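Local coordinates for concanavalin A-like lectin protein kinase family protein (PDB 6CTH), which probably transfers phosphate from ATP to protein substrates as a plant lectin-type receptor kinase, and here holds an oxindole inhibitor in its kinase domain, at residues Met94-Leu99 with Ser151-Lys156; Thr144-Leu149 with Leu157-Leu162. All coordinates share one frame; numbering follows the deposited sequence.

How the contacts relate
Following the chain from the N terminus, residues 94-99 come first, in the loop between strand 86-92 and helix 99-103. Contact 1 closes a loop of 51 residues, about half of them helical, when 151-156 returns to that loop. Contact 2 closes a short one of 7 residues: strand 147-149 turns back into strand 155-157, and the chain before one and after the other meets at the open end. The segments alternate along the chain, so the two closures cross. They also touch: Leu99 N lies 2.7 Å from Ile147 O, and Lys156 O lies 2.8 Å from Met148 N. Together they tie the hinge to the hairpin and the DFG segment, and both border the inhibitor.

Contact 1: residues Met94-Leu99 with Ser151-Lys156; sequences MANGSL and SSFNAK. With FE7 (N-{(3Z)-2-oxo-3-[phenyl({4-[(piperidin-1-yl)methyl]phenyl}amino)methylidene]-2,3-dihydro-1H-indol-5-yl}ethanesulfonamide), chain B.
Met94 to Gly97 form a type I beta turn, closed by Gly97 N on Met94 O (2.9 Å), and this turn brings Asn96 and Met94 against the turn and strand start of 151-156; no hydrogen bond joins the two segments directly. Asn96 lays its amide over one face of the Phe153 ring, offset toward the rim. The two planes are 22° apart, a stacked amide-ring contact in which Asn96 OD1 comes to 3.9 Å from Phe153 CZ. A flat polar group suits this place, because it can stack and still present its N-H groups: Asn96 ND2 passes 3.5 Å from Ser151 CA and gives its hydrogen bond to the carbonyl of Asp150. The methyl end of Met94 makes the other touch. With the chain bent at its last torsion, CE meets Lys156 CD at 4.0 Å, the two chains crossing at about a right angle, while NZ reaches the carbonyls of Lys72 and Leu74. Met94 lies in the hinge of the kinase, where its backbone N donates a nearly straight bond (171°) of 2.8 Å to inhibitor O2; Glu92 O supplies a second hinge bond. Gly97 takes a positive phi (64°), easily adopted without a side chain, and its CA lies 3.7 Å from inhibitor C18 on the aniline ring. Behind this surface contact, Phe153 packs on Val114 of helix 112-132, while Gly97 and Leu99 bond through their backbones to Leu149 and Ile147 of strand 147-149.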
ATOM      1  N   MET A  94      -7.148 -13.617   4.244  1.00 40.51           N
ATOM      2  CA  MET A  94      -5.739 -13.786   3.896  1.00 40.79           C
ATOM      3  C   MET A  94      -4.945 -13.907   5.192  1.00 41.00           C
ATOM      4  O   MET A  94      -4.658 -12.890   5.861  1.00 39.22           O
ATOM      5  CB  MET A  94      -5.276 -12.599   3.067  1.00 42.04           C
ATOM      6  CG  MET A  94      -6.175 -12.380   1.869  1.00 43.30           C
ATOM      7  SD  MET A  94      -5.665 -11.090   0.703  1.00 44.61           S
ATOM      8  CE  MET A  94      -4.232 -11.828  -0.075  1.00 44.70           C
ATOM      9  N   ALA A  95      -4.595 -15.146   5.531  1.00 40.81           N
ATOM     10  CA  ALA A  95      -4.016 -15.477   6.848  1.00 42.42           C
ATOM     11  C   ALA A  95      -2.692 -14.783   7.167  1.00 40.98           C
ATOM     12  O   ALA A  95      -2.338 -14.582   8.326  1.00 41.65           O
ATOM     13  CB  ALA A  95      -3.855 -17.000   6.952  1.00 43.69           C
ATOM     14  N   ASN A  96      -1.942 -14.414   6.138  1.00 39.93           N
ATOM     15  CA  ASN A  96      -0.717 -13.624   6.348  1.00 40.10           C
ATOM     16  C   ASN A  96      -0.933 -12.132   6.624  1.00 37.73           C
ATOM     17  O   ASN A  96       0.013 -11.455   6.975  1.00 37.18           O
ATOM     18  CB  ASN A  96       0.277 -13.820   5.212  1.00 41.67           C
ATOM     19  CG  ASN A  96       0.984 -15.159   5.280  1.00 43.87           C
ATOM     20  OD1 ASN A  96       1.467 -15.577   6.334  1.00 47.91           O
ATOM     21  ND2 ASN A  96       1.018 -15.846   4.164  1.00 45.96           N
ATOM     22  N   GLY A  97      -2.151 -11.630   6.495  1.00 36.02           N
ATOM     23  CA  GLY A  97      -2.453 -10.251   6.822  1.00 35.50           C
ATOM     24  C   GLY A  97      -1.753  -9.194   5.964  1.00 35.75           C
ATOM     25  O   GLY A  97      -1.414  -9.458   4.777  1.00 35.21           O
ATOM     26  N   SER A  98      -1.541  -8.010   6.556  1.00 35.62           N
ATOM     27  CA  SER A  98      -1.006  -6.900   5.813  1.00 35.67           C
ATOM     28  C   SER A  98       0.500  -6.790   5.957  1.00 35.45           C
ATOM     29  O   SER A  98       1.106  -7.261   6.918  1.00 36.16           O
ATOM     30  CB  SER A  98      -1.697  -5.575   6.149  1.00 35.96           C
ATOM     31  OG  SER A  98      -1.765  -5.367   7.552  1.00 37.19           O
ATOM     32  N   LEU A  99       1.120  -6.141   4.990  1.00 33.31           N
ATOM     33  CA  LEU A  99       2.566  -6.121   4.908  1.00 33.29           C
ATOM     34  C   LEU A  99       3.243  -5.433   6.116  1.00 33.95           C
ATOM     35  O   LEU A  99       4.318  -5.868   6.569  1.00 33.29           O
ATOM     36  CB  LEU A  99       2.996  -5.449   3.603  1.00 32.89           C
ATOM     37  CG  LEU A  99       4.450  -5.202   3.300  1.00 33.06           C
ATOM     38  CD1 LEU A  99       5.236  -6.499   3.327  1.00 34.00           C
ATOM     39  CD2 LEU A  99       4.602  -4.528   1.936  1.00 32.83           C
ATOM     40  N   SER A 151      -0.684 -16.622   0.766  1.00 46.75           N
ATOM     41  CA  SER A 151       0.038 -17.735   1.376  1.00 49.56           C
ATOM     42  C   SER A 151       1.476 -17.821   0.909  1.00 50.10           C
ATOM     43  O   SER A 151       2.341 -18.244   1.652  1.00 53.42           O
ATOM     44  CB  SER A 151      -0.696 -19.063   1.166  1.00 50.85           C
ATOM     45  OG  SER A 151      -0.774 -19.417  -0.200  1.00 53.40           O
ATOM     46  N   SER A 152       1.707 -17.485  -0.349  1.00 50.42           N
ATOM     47  CA  SER A 152       3.070 -17.463  -0.924  1.00 50.16           C
ATOM     48  C   SER A 152       3.782 -16.114  -0.795  1.00 48.60           C
ATOM     49  O   SER A 152       4.818 -15.875  -1.469  1.00 48.48           O
ATOM     50  CB  SER A 152       3.026 -17.845  -2.409  1.00 51.79           C
ATOM     51  OG  SER A 152       2.251 -18.993  -2.639  1.00 53.47           O
ATOM     52  N   PHE A 153       3.243 -15.221   0.039  1.00 44.86           N
ATOM     53  CA  PHE A 153       3.745 -13.881   0.148  1.00 44.66           C
ATOM     54  C   PHE A 153       3.714 -13.067  -1.165  1.00 41.78           C
ATOM     55  O   PHE A 153       4.496 -12.133  -1.327  1.00 41.56           O
ATOM     56  CB  PHE A 153       5.137 -13.904   0.773  1.00 47.23           C
ATOM     57  CG  PHE A 153       5.133 -14.354   2.202  1.00 51.20           C
ATOM     58  CD1 PHE A 153       4.827 -13.459   3.218  1.00 52.19           C
ATOM     59  CD2 PHE A 153       5.412 -15.673   2.535  1.00 55.11           C
ATOM     60  CE1 PHE A 153       4.805 -13.859   4.549  1.00 54.23           C
ATOM     61  CE2 PHE A 153       5.421 -16.079   3.874  1.00 55.95           C
ATOM     62  CZ  PHE A 153       5.098 -15.173   4.871  1.00 55.60           C
ATOM     63  N   ASN A 154       2.789 -13.388  -2.070  1.00 40.45           N
ATOM     64  CA  ASN A 154       2.503 -12.496  -3.191  1.00 39.06           C
ATOM     65  C   ASN A 154       1.671 -11.334  -2.638  1.00 36.62           C
ATOM     66  O   ASN A 154       0.840 -11.537  -1.733  1.00 37.50           O
ATOM     67  CB  ASN A 154       1.745 -13.195  -4.315  1.00 39.94           C
ATOM     68  CG  ASN A 154       2.539 -14.372  -4.947  1.00 41.38           C
ATOM     69  OD1 ASN A 154       3.663 -14.212  -5.388  1.00 41.92           O
ATOM     70  ND2 ASN A 154       1.931 -15.560  -4.949  1.00 42.93           N
ATOM     71  N   ALA A 155       1.910 -10.136  -3.158  1.00 33.91           N
ATOM     72  CA  ALA A 155       1.275  -8.906  -2.639  1.00 31.91           C
ATOM     73  C   ALA A 155       0.049  -8.470  -3.427  1.00 31.06           C
ATOM     74  O   ALA A 155       0.042  -8.603  -4.676  1.00 30.41           O
ATOM     75  CB  ALA A 155       2.283  -7.804  -2.609  1.00 32.10           C
ATOM     76  N   LYS A 156      -1.002  -8.020  -2.736  1.00 29.61           N
ATOM     77  CA  LYS A 156      -2.196  -7.450  -3.339  1.00 29.42           C
ATOM     78  C   LYS A 156      -2.505  -6.104  -2.718  1.00 29.24           C
ATOM     79  O   LYS A 156      -2.678  -6.019  -1.511  1.00 29.17           O
ATOM     80  CB  LYS A 156      -3.402  -8.376  -3.179  1.00 30.97           C
ATOM     81  CG  LYS A 156      -3.367  -9.615  -4.074  1.00 32.72           C
ATOM     82  CD  LYS A 156      -4.554 -10.559  -3.878  1.00 34.00           C
ATOM     83  CE  LYS A 156      -4.607 -11.632  -4.960  1.00 35.64           C
ATOM     84  NZ  LYS A 156      -5.429 -11.196  -6.139  1.00 36.90           N
TER
HETATM   85  C4  FE7 B 601      -8.164  -7.775   5.024  1.00 27.91           C
HETATM   86  C14 FE7 B 601      -6.015  -5.058   8.879  1.00 31.36           C
HETATM   87  C5  FE7 B 601      -8.807  -8.409   3.945  1.00 28.83           C
HETATM   88  C6  FE7 B 601      -9.411  -7.687   2.931  1.00 29.23           C
HETATM   89  C11 FE7 B 601      -6.604  -7.524   7.739  1.00 30.13           C
HETATM   90  C7  FE7 B 601      -9.353  -6.306   2.972  1.00 30.73           C
HETATM   91  C8  FE7 B 601      -8.027 -10.102   5.231  1.00 28.75           C
HETATM   92  C9  FE7 B 601      -7.656  -8.824   5.892  1.00 29.68           C
HETATM   93  C10 FE7 B 601      -6.931  -8.792   7.064  1.00 28.69           C
HETATM   94  C12 FE7 B 601      -7.607  -6.750   8.308  1.00 30.26           C
HETATM   95  C13 FE7 B 601      -7.310  -5.523   8.872  1.00 33.97           C
HETATM   96  N1  FE7 B 601      -8.697  -9.780   4.100  1.00 29.07           N
HETATM   97  N2  FE7 B 601      -6.439  -9.946   7.536  1.00 30.88           N
HETATM   98  C3  FE7 B 601      -8.100  -6.382   5.038  1.00 29.27           C
HETATM   99  N3  FE7 B 601      -4.329 -12.143  13.208  1.00 51.39           N
HETATM  100  O2  FE7 B 601      -7.789 -11.238   5.621  1.00 31.85           O
HETATM  101  C2  FE7 B 601      -8.668  -5.653   3.993  1.00 31.73           C
HETATM  102  N   FE7 B 601      -8.507  -4.242   3.872  1.00 36.32           N
HETATM  103  S   FE7 B 601      -7.710  -3.196   4.817  1.00 38.38           S
HETATM  104  O   FE7 B 601      -7.518  -3.782   6.105  1.00 39.20           O
HETATM  105  O1  FE7 B 601      -8.383  -1.940   4.710  1.00 37.85           O
HETATM  106  C1  FE7 B 601      -6.194  -3.157   3.922  1.00 40.80           C
HETATM  107  C   FE7 B 601      -6.535  -3.068   2.455  1.00 43.41           C
HETATM  108  C16 FE7 B 601      -5.299  -7.049   7.761  1.00 30.70           C
HETATM  109  C15 FE7 B 601      -5.011  -5.821   8.326  1.00 33.46           C
HETATM  110  C17 FE7 B 601      -5.738 -10.312   8.707  1.00 34.03           C
HETATM  111  C22 FE7 B 601      -5.462  -9.405   9.720  1.00 35.17           C
HETATM  112  C21 FE7 B 601      -4.735  -9.801  10.828  1.00 35.97           C
HETATM  113  C20 FE7 B 601      -4.268 -11.100  10.950  1.00 41.09           C
HETATM  114  C19 FE7 B 601      -4.544 -11.997   9.932  1.00 39.04           C
HETATM  115  C18 FE7 B 601      -5.274 -11.615   8.822  1.00 36.07           C
HETATM  116  C23 FE7 B 601      -3.489 -11.532  12.169  1.00 47.04           C
HETATM  117  C28 FE7 B 601      -3.513 -12.680  14.298  1.00 54.34           C
HETATM  118  C27 FE7 B 601      -4.360 -13.397  15.323  1.00 57.05           C
HETATM  119  C26 FE7 B 601      -5.436 -12.485  15.875  1.00 55.89           C
HETATM  120  C25 FE7 B 601      -6.211 -11.824  14.753  1.00 57.39           C
HETATM  121  C24 FE7 B 601      -5.277 -11.173  13.759  1.00 53.86           C

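Contact 2: residues Thr144-Leu149 with Leu157-Leu162. With MG (magnesium ion), chain C; FE7 (N-{(3Z)-2-oxo-3-[phenyl({4-[(piperidin-1-yl)methyl]phenyl}amino)methylidene]-2,3-dihydro-1H-indol-5-yl}ethanesulfonamide), chain B.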
ATOM      1  N   THR A 144       2.041   0.462   3.285  1.00 30.37           N
ATOM      2  CA  THR A 144       2.160  -0.991   3.551  1.00 31.80           C
ATOM      3  C   THR A 144       0.992  -1.636   4.301  1.00 31.98           C
ATOM      4  O   THR A 144       0.693  -2.809   4.054  1.00 32.16           O
ATOM      5  CB  THR A 144       3.497  -1.394   4.224  1.00 33.74           C
ATOM      6  OG1 THR A 144       3.489  -0.978   5.567  1.00 35.32           O
ATOM      7  CG2 THR A 144       4.686  -0.797   3.554  1.00 34.20           C
ATOM      8  N   SER A 145       0.227  -0.888   5.106  1.00 31.05           N
ATOM      9  CA  SER A 145      -0.986  -1.432   5.690  1.00 31.41           C
ATOM     10  C   SER A 145      -2.125  -1.689   4.705  1.00 30.70           C
ATOM     11  O   SER A 145      -3.130  -2.292   5.072  1.00 30.72           O
ATOM     12  CB  SER A 145      -1.537  -0.559   6.837  1.00 32.08           C
ATOM     13  OG  SER A 145      -1.759   0.771   6.416  1.00 32.37           O
ATOM     14  N   ASN A 146      -1.993  -1.171   3.482  1.00 30.03           N
ATOM     15  CA  ASN A 146      -2.924  -1.449   2.417  1.00 29.73           C
ATOM     16  C   ASN A 146      -2.435  -2.509   1.464  1.00 29.48           C
ATOM     17  O   ASN A 146      -3.117  -2.744   0.426  1.00 30.02           O
ATOM     18  CB  ASN A 146      -3.241  -0.174   1.631  1.00 29.64           C
ATOM     19  CG  ASN A 146      -4.192   0.738   2.384  1.00 30.52           C
ATOM     20  OD1 ASN A 146      -4.974   0.287   3.249  1.00 31.88           O
ATOM     21  ND2 ASN A 146      -4.136   1.985   2.082  1.00 29.21           N
ATOM     22  N   ILE A 147      -1.337  -3.183   1.780  1.00 29.26           N
ATOM     23  CA  ILE A 147      -0.836  -4.298   0.950  1.00 29.76           C
ATOM     24  C   ILE A 147      -1.043  -5.624   1.694  1.00 30.52           C
ATOM     25  O   ILE A 147      -0.474  -5.848   2.770  1.00 30.88           O
ATOM     26  CB  ILE A 147       0.642  -4.078   0.576  1.00 29.60           C
ATOM     27  CG1 ILE A 147       0.783  -2.744  -0.177  1.00 29.22           C
ATOM     28  CG2 ILE A 147       1.189  -5.245  -0.235  1.00 30.01           C
ATOM     29  CD1 ILE A 147       2.216  -2.308  -0.421  1.00 29.31           C
ATOM     30  N   MET A 148      -1.857  -6.503   1.097  1.00 30.51           N
ATOM     31  CA  MET A 148      -2.153  -7.804   1.676  1.00 31.78           C
ATOM     32  C   MET A 148      -1.231  -8.852   1.119  1.00 32.37           C
ATOM     33  O   MET A 148      -0.795  -8.756  -0.065  1.00 32.31           O
ATOM     34  CB  MET A 148      -3.608  -8.188   1.376  1.00 32.30           C
ATOM     35  CG  MET A 148      -4.651  -7.254   1.941  1.00 33.03           C
ATOM     36  SD  MET A 148      -4.504  -7.102   3.754  1.00 35.48           S
ATOM     37  CE  MET A 148      -4.861  -8.785   4.145  1.00 35.68           C
ATOM     38  N   LEU A 149      -0.939  -9.863   1.917  1.00 33.32           N
ATOM     39  CA  LEU A 149      -0.060 -10.941   1.514  1.00 35.17           C
ATOM     40  C   LEU A 149      -0.811 -12.265   1.439  1.00 37.08           C
ATOM     41  O   LEU A 149      -1.540 -12.610   2.388  1.00 37.42           O
ATOM     42  CB  LEU A 149       1.094 -11.053   2.487  1.00 35.80           C
ATOM     43  CG  LEU A 149       1.985  -9.807   2.511  1.00 35.56           C
ATOM     44  CD1 LEU A 149       3.086  -9.963   3.563  1.00 36.39           C
ATOM     45  CD2 LEU A 149       2.630  -9.548   1.128  1.00 35.07           C
ATOM     46  N   LEU A 157      -2.596  -5.064  -3.533  1.00 28.30           N
ATOM     47  CA  LEU A 157      -2.910  -3.736  -3.077  1.00 27.80           C
ATOM     48  C   LEU A 157      -4.410  -3.607  -2.950  1.00 27.87           C
ATOM     49  O   LEU A 157      -5.182  -4.067  -3.787  1.00 26.76           O
ATOM     50  CB  LEU A 157      -2.328  -2.717  -4.038  1.00 27.69           C
ATOM     51  CG  LEU A 157      -2.694  -1.274  -3.814  1.00 27.57           C
ATOM     52  CD1 LEU A 157      -2.049  -0.768  -2.527  1.00 27.66           C
ATOM     53  CD2 LEU A 157      -2.221  -0.417  -4.972  1.00 27.21           C
ATOM     54  N   GLY A 158      -4.854  -3.040  -1.838  1.00 27.74           N
ATOM     55  CA  GLY A 158      -6.248  -2.748  -1.628  1.00 28.27           C
ATOM     56  C   GLY A 158      -6.476  -1.362  -1.084  1.00 28.47           C
ATOM     57  O   GLY A 158      -5.578  -0.522  -1.107  1.00 28.74           O
ATOM     58  N   ASP A 159      -7.664  -1.202  -0.501  1.00 28.98           N
ATOM     59  CA  ASP A 159      -8.210   0.070  -0.000  1.00 29.70           C
ATOM     60  C   ASP A 159      -8.368   1.132  -1.064  1.00 29.71           C
ATOM     61  O   ASP A 159      -7.484   1.997  -1.240  1.00 29.96           O
ATOM     62  CB  ASP A 159      -7.302   0.672   1.128  1.00 30.46           C
ATOM     63  CG  ASP A 159      -7.875   1.959   1.736  1.00 31.43           C
ATOM     64  OD1 ASP A 159      -9.091   2.198   1.645  1.00 32.04           O
ATOM     65  OD2 ASP A 159      -7.034   2.730   2.264  1.00 32.24           O
ATOM     66  N   PHE A 160      -9.530   1.136  -1.689  1.00 29.65           N
ATOM     67  CA  PHE A 160      -9.900   2.103  -2.718  1.00 30.18           C
ATOM     68  C   PHE A 160     -10.847   3.192  -2.219  1.00 30.27           C
ATOM     69  O   PHE A 160     -11.504   3.859  -3.007  1.00 29.97           O
ATOM     70  CB  PHE A 160     -10.454   1.353  -3.935  1.00 30.94           C
ATOM     71  CG  PHE A 160      -9.447   0.375  -4.452  1.00 31.29           C
ATOM     72  CD1 PHE A 160      -8.469   0.772  -5.284  1.00 30.89           C
ATOM     73  CD2 PHE A 160      -9.519  -0.966  -4.043  1.00 32.83           C
ATOM     74  CE1 PHE A 160      -7.480  -0.108  -5.730  1.00 31.46           C
ATOM     75  CE2 PHE A 160      -8.557  -1.870  -4.514  1.00 32.77           C
ATOM     76  CZ  PHE A 160      -7.520  -1.420  -5.282  1.00 31.96           C
ATOM     77  N   GLY A 161     -10.846   3.459  -0.921  1.00 30.87           N
ATOM     78  CA  GLY A 161     -11.795   4.437  -0.383  1.00 31.44           C
ATOM     79  C   GLY A 161     -11.543   5.876  -0.776  1.00 31.52           C
ATOM     80  O   GLY A 161     -12.491   6.649  -0.835  1.00 32.50           O
ATOM     81  N   LEU A 162     -10.288   6.209  -1.080  1.00 31.32           N
ATOM     82  CA  LEU A 162      -9.878   7.509  -1.610  1.00 31.67           C
ATOM     83  C   LEU A 162      -9.593   7.488  -3.124  1.00 30.92           C
ATOM     84  O   LEU A 162      -9.225   8.521  -3.708  1.00 31.44           O
ATOM     85  CB  LEU A 162      -8.642   8.021  -0.862  1.00 32.59           C
ATOM     86  CG  LEU A 162      -8.850   8.445   0.578  1.00 33.61           C
ATOM     87  CD1 LEU A 162      -7.537   8.902   1.160  1.00 34.30           C
ATOM     88  CD2 LEU A 162      -9.897   9.546   0.608  1.00 34.87           C
TER
HETATM   89 MG    MG C 602      -7.210   4.668   3.144  1.00 31.11          MG
HETATM   90  C4  FE7 B 601      -8.164  -7.775   5.024  1.00 27.91           C
HETATM   91  C14 FE7 B 601      -6.015  -5.058   8.879  1.00 31.36           C
HETATM   92  C5  FE7 B 601      -8.807  -8.409   3.945  1.00 28.83           C
HETATM   93  C6  FE7 B 601      -9.411  -7.687   2.931  1.00 29.23           C
HETATM   94  C11 FE7 B 601      -6.604  -7.524   7.739  1.00 30.13           C
HETATM   95  C7  FE7 B 601      -9.353  -6.306   2.972  1.00 30.73           C
HETATM   96  C8  FE7 B 601      -8.027 -10.102   5.231  1.00 28.75           C
HETATM   97  C9  FE7 B 601      -7.656  -8.824   5.892  1.00 29.68           C
HETATM   98  C10 FE7 B 601      -6.931  -8.792   7.064  1.00 28.69           C
HETATM   99  C12 FE7 B 601      -7.607  -6.750   8.308  1.00 30.26           C
HETATM  100  C13 FE7 B 601      -7.310  -5.523   8.872  1.00 33.97           C
HETATM  101  N1  FE7 B 601      -8.697  -9.780   4.100  1.00 29.07           N
HETATM  102  N2  FE7 B 601      -6.439  -9.946   7.536  1.00 30.88           N
HETATM  103  C3  FE7 B 601      -8.100  -6.382   5.038  1.00 29.27           C
HETATM  104  N3  FE7 B 601      -4.329 -12.143  13.208  1.00 51.39           N
HETATM  105  O2  FE7 B 601      -7.789 -11.238   5.621  1.00 31.85           O
HETATM  106  C2  FE7 B 601      -8.668  -5.653   3.993  1.00 31.73           C
HETATM  107  N   FE7 B 601      -8.507  -4.242   3.872  1.00 36.32           N
HETATM  108  S   FE7 B 601      -7.710  -3.196   4.817  1.00 38.38           S
HETATM  109  O   FE7 B 601      -7.518  -3.782   6.105  1.00 39.20           O
HETATM  110  O1  FE7 B 601      -8.383  -1.940   4.710  1.00 37.85           O
HETATM  111  C1  FE7 B 601      -6.194  -3.157   3.922  1.00 40.80           C
HETATM  112  C   FE7 B 601      -6.535  -3.068   2.455  1.00 43.41           C
HETATM  113  C16 FE7 B 601      -5.299  -7.049   7.761  1.00 30.70           C
HETATM  114  C15 FE7 B 601      -5.011  -5.821   8.326  1.00 33.46           C
HETATM  115  C17 FE7 B 601      -5.738 -10.312   8.707  1.00 34.03           C
HETATM  116  C22 FE7 B 601      -5.462  -9.405   9.720  1.00 35.17           C
HETATM  117  C21 FE7 B 601      -4.735  -9.801  10.828  1.00 35.97           C
HETATM  118  C20 FE7 B 601      -4.268 -11.100  10.950  1.00 41.09           C
HETATM  119  C19 FE7 B 601      -4.544 -11.997   9.932  1.00 39.04           C
HETATM  120  C18 FE7 B 601      -5.274 -11.615   8.822  1.00 36.07           C
HETATM  121  C23 FE7 B 601      -3.489 -11.532  12.169  1.00 47.04           C
HETATM  122  C28 FE7 B 601      -3.513 -12.680  14.298  1.00 54.34           C
HETATM  123  C27 FE7 B 601      -4.360 -13.397  15.323  1.00 57.05           C
HETATM  124  C26 FE7 B 601      -5.436 -12.485  15.875  1.00 55.89           C
HETATM  125  C25 FE7 B 601      -6.211 -11.824  14.753  1.00 57.39           C
HETATM  126  C24 FE7 B 601      -5.277 -11.173  13.759  1.00 53.86           C
HETATM  127  O   HOH W   1      -9.362   4.303   3.457  1.00 32.58           O
HETATM  128  O   HOH W   2      -6.604   3.690   4.806  1.00 33.42           O
HETATM  129  O   HOH W   3      -7.516   6.471   4.141  1.00 35.03           O
HETATM  130  O   HOH W   4      -7.930   5.437   1.319  1.00 34.08           O
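Ile147 and Leu157 face each other as an antiparallel non-hydrogen-bonded pair at the end of the hairpin that leads into the kinase DFG motif, Asp159-Phe160-Gly161. Their branched side chains lie on the same face of the sheet, Ile147 CG1 4.2 Å from Leu157 CD1, and both pack on Leu122 of helix 112-132, a place for apolar residues. Just beyond the pair, Gly158 N donates to Asn146 O over 2.9 Å, so both backbone groups are satisfied here. Gly158 O is taken by His139 NE2. Having no side chain, Gly158 lets inhibitor atom C, the ethyl end, come to 3.9 Å from Gly158 C. Asn146 reaches on to Asp159 with its amide turned 63° from the carboxylate plane. ND2 is 3.0 Å from Asp159 OD2, but the bond is bent and weak, and the firmer acceptor for this amide is the carbonyl of Asp141. Asn146 OD1 makes no hydrogen bond to Asp159, both oxygens being acceptors. Asn146 holds the place of the asparagine characteristic of the kinase catalytic loop, five residues after the aspartate of His139-Arg140-Asp141, and its amide N-H groups suit it to bridge these two acceptors. The two carboxylate oxygens of Asp159 have different tasks: OD1 probably accepts from a metal-bound water and, weakly, from Gly161 N, whereas OD2 binds the magnesium ion. This is the place of the metal-binding aspartate of protein kinases. Its first torsion (chi1 -177°) swings the carboxylate away from the backbone N toward the ion, and the second then turns OD2 onto it. Magnesium is six-coordinate, with Asp141 OD2, four waters and Asp159 OD2, the last at 2.1 Å.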